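Non-reducing end beta-L-arabinofuranosidase (Bacteroides thetaiotaomicron, PDB 5MQO) is a gut-bacterial glycoside hydrolase of family GH127, probably acting on plant pectin as an aceric acidase or beta-L-arabinofuranosidase. Local coordinates at residues E121-K124 with L125-F129; A136-A139 with D140-H144. All coordinates share one frame; numbering follows the deposited sequence.

Interaction 1 of 2, residues E121-K124 with L125-F129; sequences ELDK and LMDNF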
ATOM      1  N   GLU A 121      24.831  -1.999 -14.742  1.00 95.95           N
ATOM      2  CA  GLU A 121      25.252  -0.800 -13.994  1.00 99.18           C
ATOM      3  C   GLU A 121      24.647  -0.705 -12.594  1.00 97.11           C
ATOM      4  O   GLU A 121      25.256  -0.108 -11.706  1.00 98.27           O
ATOM      5  CB  GLU A 121      25.009   0.504 -14.770  1.00101.55           C
ATOM      6  CG  GLU A 121      26.110   0.818 -15.795  1.00104.95           C
ATOM      7  CD  GLU A 121      26.489   2.296 -15.872  1.00107.75           C
ATOM      8  OE1 GLU A 121      25.637   3.183 -15.623  1.00108.45           O
ATOM      9  OE2 GLU A 121      27.660   2.575 -16.200  1.00110.53           O
ATOM     10  N   LEU A 122      23.464  -1.280 -12.389  1.00 94.86           N
ATOM     11  CA  LEU A 122      22.913  -1.402 -11.029  1.00 90.19           C
ATOM     12  C   LEU A 122      23.660  -2.471 -10.220  1.00 85.75           C
ATOM     13  O   LEU A 122      23.922  -2.252  -9.028  1.00 83.73           O
ATOM     14  CB  LEU A 122      21.400  -1.694 -11.040  1.00 87.59           C
ATOM     15  CG  LEU A 122      20.460  -0.591 -11.561  1.00 87.17           C
ATOM     16  CD1 LEU A 122      19.002  -0.989 -11.334  1.00 86.75           C
ATOM     17  CD2 LEU A 122      20.744   0.777 -10.951  1.00 84.62           C
ATOM     18  N   ASP A 123      24.008  -3.597 -10.854  1.00 79.29           N
ATOM     19  CA  ASP A 123      24.641  -4.706 -10.139  1.00 79.72           C
ATOM     20  C   ASP A 123      25.969  -4.271  -9.550  1.00 83.29           C
ATOM     21  O   ASP A 123      26.310  -4.663  -8.437  1.00 82.19           O
ATOM     22  CB  ASP A 123      24.848  -5.921 -11.042  1.00 79.34           C
ATOM     23  CG  ASP A 123      25.167  -7.186 -10.271  1.00 79.41           C
ATOM     24  OD1 ASP A 123      24.865  -7.286  -9.068  1.00 85.10           O
ATOM     25  OD2 ASP A 123      25.725  -8.109 -10.872  1.00 79.91           O
ATOM     26  N   LYS A 124      26.688  -3.431 -10.291  1.00 91.33           N
ATOM     27  CA  LYS A 124      27.966  -2.859  -9.842  1.00 97.19           C
ATOM     28  C   LYS A 124      27.787  -1.808  -8.739  1.00 95.09           C
ATOM     29  O   LYS A 124      28.459  -1.862  -7.692  1.00 96.58           O
ATOM     30  CB  LYS A 124      28.736  -2.290 -11.044  1.00103.94           C
ATOM     31  CG  LYS A 124      29.207  -3.407 -11.975  1.00111.60           C
ATOM     32  CD  LYS A 124      29.371  -3.003 -13.438  1.00114.85           C
ATOM     33  CE  LYS A 124      29.447  -4.246 -14.328  1.00117.55           C
ATOM     34  NZ  LYS A 124      30.215  -4.049 -15.593  1.00119.30           N
ATOM     35  N   LEU A 125      26.878  -0.867  -8.977  1.00 90.23           N
ATOM     36  CA  LEU A 125      26.438   0.091  -7.957  1.00 87.44           C
ATOM     37  C   LEU A 125      25.986  -0.581  -6.648  1.00 85.67           C
ATOM     38  O   LEU A 125      26.164  -0.019  -5.565  1.00 85.81           O
ATOM     39  CB  LEU A 125      25.311   0.945  -8.525  1.00 87.73           C
ATOM     40  CG  LEU A 125      24.530   1.878  -7.602  1.00 88.44           C
ATOM     41  CD1 LEU A 125      25.418   2.881  -6.879  1.00 88.52           C
ATOM     42  CD2 LEU A 125      23.475   2.593  -8.441  1.00 89.15           C
ATOM     43  N   MET A 126      25.403  -1.774  -6.746  1.00 82.66           N
ATOM     44  CA  MET A 126      25.067  -2.567  -5.551  1.00 82.32           C
ATOM     45  C   MET A 126      26.305  -3.165  -4.866  1.00 81.71           C
ATOM     46  O   MET A 126      26.494  -3.007  -3.653  1.00 76.30           O
ATOM     47  CB  MET A 126      24.030  -3.654  -5.892  1.00 81.40           C
ATOM     48  CG  MET A 126      22.638  -3.060  -6.123  1.00 80.10           C
ATOM     49  SD  MET A 126      21.269  -4.219  -6.177  1.00 77.34           S
ATOM     50  CE  MET A 126      21.545  -5.026  -7.755  1.00 78.84           C
ATOM     51  N   ASP A 127      27.144  -3.837  -5.654  1.00 84.11           N
ATOM     52  CA  ASP A 127      28.409  -4.403  -5.164  1.00 83.80           C
ATOM     53  C   ASP A 127      29.294  -3.393  -4.454  1.00 84.13           C
ATOM     54  O   ASP A 127      29.999  -3.763  -3.514  1.00 83.62           O
ATOM     55  CB  ASP A 127      29.212  -5.037  -6.304  1.00 85.45           C
ATOM     56  CG  ASP A 127      28.710  -6.422  -6.692  1.00 85.20           C
ATOM     57  OD1 ASP A 127      27.867  -7.028  -5.980  1.00 87.91           O
ATOM     58  OD2 ASP A 127      29.195  -6.917  -7.722  1.00 81.44           O
ATOM     59  N   ASN A 128      29.261  -2.137  -4.896  1.00 84.70           N
ATOM     60  CA  ASN A 128      29.949  -1.060  -4.165  1.00 87.96           C
ATOM     61  C   ASN A 128      29.267  -0.666  -2.852  1.00 86.68           C
ATOM     62  O   ASN A 128      29.936  -0.435  -1.852  1.00 89.10           O
ATOM     63  CB  ASN A 128      30.171   0.174  -5.048  1.00 89.03           C
ATOM     64  CG  ASN A 128      31.378   0.015  -5.950  1.00 91.28           C
ATOM     65  OD1 ASN A 128      32.452  -0.398  -5.488  1.00 92.88           O
ATOM     66  ND2 ASN A 128      31.214   0.320  -7.241  1.00 89.02           N
ATOM     67  N   PHE A 129      27.944  -0.577  -2.851  1.00 86.78           N
ATOM     68  CA  PHE A 129      27.217  -0.277  -1.618  1.00 84.24           C
ATOM     69  C   PHE A 129      27.485  -1.359  -0.574  1.00 81.56           C
ATOM     70  O   PHE A 129      27.810  -1.061   0.575  1.00 79.77           O
ATOM     71  CB  PHE A 129      25.717  -0.162  -1.885  1.00 83.30           C
ATOM     72  CG  PHE A 129      24.930   0.222  -0.673  1.00 82.62           C
ATOM     73  CD1 PHE A 129      24.845   1.553  -0.286  1.00 82.03           C
ATOM     74  CD2 PHE A 129      24.298  -0.742   0.100  1.00 80.05           C
ATOM     75  CE1 PHE A 129      24.130   1.916   0.847  1.00 80.08           C
ATOM     76  CE2 PHE A 129      23.588  -0.382   1.232  1.00 79.29           C
ATOM     77  CZ  PHE A 129      23.505   0.946   1.609  1.00 78.38           C
TER
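Leu-122 and Leu-125 meet at their methyl ends, CD2 of Leu-122 lying 4.1 Å from CD2 of Leu-125, with the two side chains slanting across one another. CG of Leu-125 stands anti to the backbone N (chi1 171°), and from there only its CD2 branch turns back toward Leu-122, while CB rests on the carbonyl oxygens of the preceding turn. One residue further on, Met-126 folds along the same backbone: its chain bends at the last torsion (chi3 -72°), which curls CE over Asp-123, 3.9 Å from the CA of that residue. Asp-123 and Asp-127, a full turn apart, turn their carboxylates to a common side, with OD1 of Asp-123 4.3 Å from OD1 of Asp-127. Two like charges this close would probably repel, but Lys-210 forms salt bridges with both, which likely offsets the repulsion. Beneath the side chains runs ordinary i to i+4 alpha-helical bonding, exemplified by the N of Met-126 donating to the O of Leu-122 at 2.8 Å. The segment belongs to helix 120-136 of the GH127 catalytic domain; Met-126 packs between helix 102-117, at Val-110 and Ala-111, and helix 192-208, at His-204 and Thr-208.

Interaction 2 of 2, residues A136-A139 with D140-H144; sequences AQRA and DGYIH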
ATOM      1  N   ALA A 136      32.297  -2.349   7.172  1.00 86.02           N
ATOM      2  CA  ALA A 136      31.873  -1.728   8.429  1.00 81.95           C
ATOM      3  C   ALA A 136      31.297  -2.648   9.522  1.00 79.65           C
ATOM      4  O   ALA A 136      31.121  -2.210  10.656  1.00 82.24           O
ATOM      5  CB  ALA A 136      30.860  -0.646   8.121  1.00 82.39           C
ATOM      6  N   GLN A 137      30.973  -3.894   9.206  1.00 76.60           N
ATOM      7  CA  GLN A 137      30.290  -4.766  10.176  1.00 73.94           C
ATOM      8  C   GLN A 137      31.282  -5.442  11.125  1.00 74.67           C
ATOM      9  O   GLN A 137      32.345  -5.862  10.683  1.00 80.93           O
ATOM     10  CB  GLN A 137      29.494  -5.828   9.416  1.00 70.77           C
ATOM     11  CG  GLN A 137      28.501  -6.606  10.261  1.00 69.09           C
ATOM     12  CD  GLN A 137      27.664  -7.566   9.441  1.00 66.65           C
ATOM     13  OE1 GLN A 137      28.102  -8.057   8.417  1.00 65.42           O
ATOM     14  NE2 GLN A 137      26.450  -7.836   9.895  1.00 66.70           N
ATOM     15  N   ARG A 138      30.947  -5.589  12.407  1.00 71.70           N
ATOM     16  CA  ARG A 138      31.786  -6.414  13.318  1.00 71.73           C
ATOM     17  C   ARG A 138      31.639  -7.944  13.074  1.00 70.83           C
ATOM     18  O   ARG A 138      30.921  -8.385  12.174  1.00 75.27           O
ATOM     19  CB  ARG A 138      31.499  -6.075  14.781  1.00 70.80           C
ATOM     20  CG  ARG A 138      31.695  -4.614  15.124  1.00 71.23           C
ATOM     21  CD  ARG A 138      31.836  -4.411  16.628  1.00 72.37           C
ATOM     22  NE  ARG A 138      30.756  -5.006  17.451  1.00 69.60           N
ATOM     23  CZ  ARG A 138      30.022  -4.364  18.369  1.00 65.26           C
ATOM     24  NH1 ARG A 138      30.190  -3.065  18.649  1.00 64.36           N
ATOM     25  NH2 ARG A 138      29.113  -5.045  19.043  1.00 62.56           N
ATOM     26  N   ALA A 139      32.347  -8.753  13.851  1.00 70.17           N
ATOM     27  CA  ALA A 139      32.166 -10.209  13.795  1.00 70.46           C
ATOM     28  C   ALA A 139      30.796 -10.607  14.354  1.00 70.16           C
ATOM     29  O   ALA A 139      30.127 -11.485  13.798  1.00 69.48           O
ATOM     30  CB  ALA A 139      33.281 -10.919  14.558  1.00 70.23           C
ATOM     31  N   ASP A 140      30.396  -9.950  15.453  1.00 69.91           N
ATOM     32  CA  ASP A 140      29.131 -10.238  16.132  1.00 68.45           C
ATOM     33  C   ASP A 140      27.877  -9.702  15.402  1.00 69.67           C
ATOM     34  O   ASP A 140      26.744  -9.967  15.842  1.00 67.98           O
ATOM     35  CB  ASP A 140      29.170  -9.811  17.622  1.00 67.72           C
ATOM     36  CG  ASP A 140      29.165  -8.281  17.843  1.00 68.50           C
ATOM     37  OD1 ASP A 140      29.156  -7.480  16.881  1.00 66.74           O
ATOM     38  OD2 ASP A 140      29.170  -7.871  19.028  1.00 67.61           O
ATOM     39  N   GLY A 141      28.073  -8.959  14.308  1.00 69.47           N
ATOM     40  CA  GLY A 141      26.975  -8.537  13.444  1.00 69.61           C
ATOM     41  C   GLY A 141      26.588  -7.073  13.542  1.00 70.79           C
ATOM     42  O   GLY A 141      25.894  -6.574  12.663  1.00 69.94           O
ATOM     43  N   TYR A 142      27.012  -6.389  14.607  1.00 74.73           N
ATOM     44  CA  TYR A 142      26.794  -4.945  14.759  1.00 78.41           C
ATOM     45  C   TYR A 142      27.270  -4.189  13.539  1.00 79.83           C
ATOM     46  O   TYR A 142      28.196  -4.641  12.858  1.00 79.69           O
ATOM     47  CB  TYR A 142      27.598  -4.424  15.943  1.00 82.22           C
ATOM     48  CG  TYR A 142      27.140  -3.099  16.499  1.00 86.28           C
ATOM     49  CD1 TYR A 142      25.958  -3.023  17.227  1.00 87.59           C
ATOM     50  CD2 TYR A 142      27.908  -1.928  16.356  1.00 88.37           C
ATOM     51  CE1 TYR A 142      25.525  -1.831  17.786  1.00 90.23           C
ATOM     52  CE2 TYR A 142      27.483  -0.719  16.910  1.00 88.94           C
ATOM     53  CZ  TYR A 142      26.287  -0.683  17.632  1.00 91.50           C
ATOM     54  OH  TYR A 142      25.808   0.470  18.211  1.00 89.67           O
ATOM     55  N   ILE A 143      26.650  -3.045  13.263  1.00 81.56           N
ATOM     56  CA  ILE A 143      27.199  -2.090  12.292  1.00 86.21           C
ATOM     57  C   ILE A 143      27.236  -0.682  12.882  1.00 93.01           C
ATOM     58  O   ILE A 143      26.251  -0.208  13.447  1.00 87.57           O
ATOM     59  CB  ILE A 143      26.445  -2.105  10.946  1.00 83.05           C
ATOM     60  CG1 ILE A 143      26.535  -3.511  10.338  1.00 80.64           C
ATOM     61  CG2 ILE A 143      27.025  -1.039  10.012  1.00 82.61           C
ATOM     62  CD1 ILE A 143      25.935  -3.669   8.967  1.00 80.62           C
ATOM     63  N   HIS A 144      28.402  -0.044  12.750  1.00105.73           N
ATOM     64  CA  HIS A 144      28.645   1.308  13.239  1.00115.08           C
ATOM     65  C   HIS A 144      28.397   2.213  12.016  1.00114.24           C
ATOM     66  O   HIS A 144      29.244   2.320  11.131  1.00111.75           O
ATOM     67  CB  HIS A 144      30.081   1.408  13.837  1.00121.91           C
ATOM     68  CG  HIS A 144      30.257   2.506  14.854  1.00126.57           C
ATOM     69  ND1 HIS A 144      29.548   2.554  16.038  1.00129.11           N
ATOM     70  CD2 HIS A 144      31.072   3.591  14.865  1.00125.96           C
ATOM     71  CE1 HIS A 144      29.901   3.628  16.721  1.00127.75           C
ATOM     72  NE2 HIS A 144      30.826   4.272  16.034  1.00126.36           N
TER
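Arg-138 takes hold of Asp-140 side-on, with one nitrogen to each carboxylate oxygen. NH2 of Arg-138 reaches the syn lone pair of OD2 of Asp-140 at 2.8 Å, and NE of Arg-138 meets OD1 of Asp-140 at 3.0 Å, the latter on the syn side but tilted from the carboxylate plane, the two flat groups being turned 48° apart. Tyr-142 covers one guanidinium face, its CB over the centre and its ring nearly parallel (13°), with CD2 of Tyr-142 3.4 Å from NH1 of Arg-138. The bend at chi3 (-53°) folds the arginine back to both partners. These residues belong to a tight reversal following helix 120-136: the chain doubles back, and N of Arg-138 donates to O of Tyr-142 at 2.9 Å. Gly-141 sits at the bend with positive phi, where a CB would jam against the preceding carbonyl. Extended Gln-137 reaches across to it, NE2 giving a straight bond to O of Gly-141 (3.1 Å), the acceptor lying in the plane of the Gln-137 side-chain amide. NE2 also donates to O of Ala-216 on helix 212-230. A leucine in place of Gln-137 would probably leave both carbonyls without this donor and weaken the tie to that helix, where Phe-223 also meets the Tyr-142 ring edge-to-face.

Interactions 1 and 2 follow each other along the chain, one within helix 120-136 and the other largely in the loop that leaves it; their centres lie 21 Å apart and they do not touch. Both lie far from the centre of the chain, about 28 and 33 Å from it to their own centres. Interaction 1 is a surface contact in which only one of the touching residues is buried, and interaction 2 is partly buried. In the first, regular backbone bonding sets the spacing and side chains add leucine contact and paired acids that look to an outside lysine. In the second, without regular structure, side chains do more of the holding, through a salt bridge, a guanidinium covered on one face by tyrosine, and an amide. Their outer anchors also differ: helices 102-117 and 192-208 against helix 212-230.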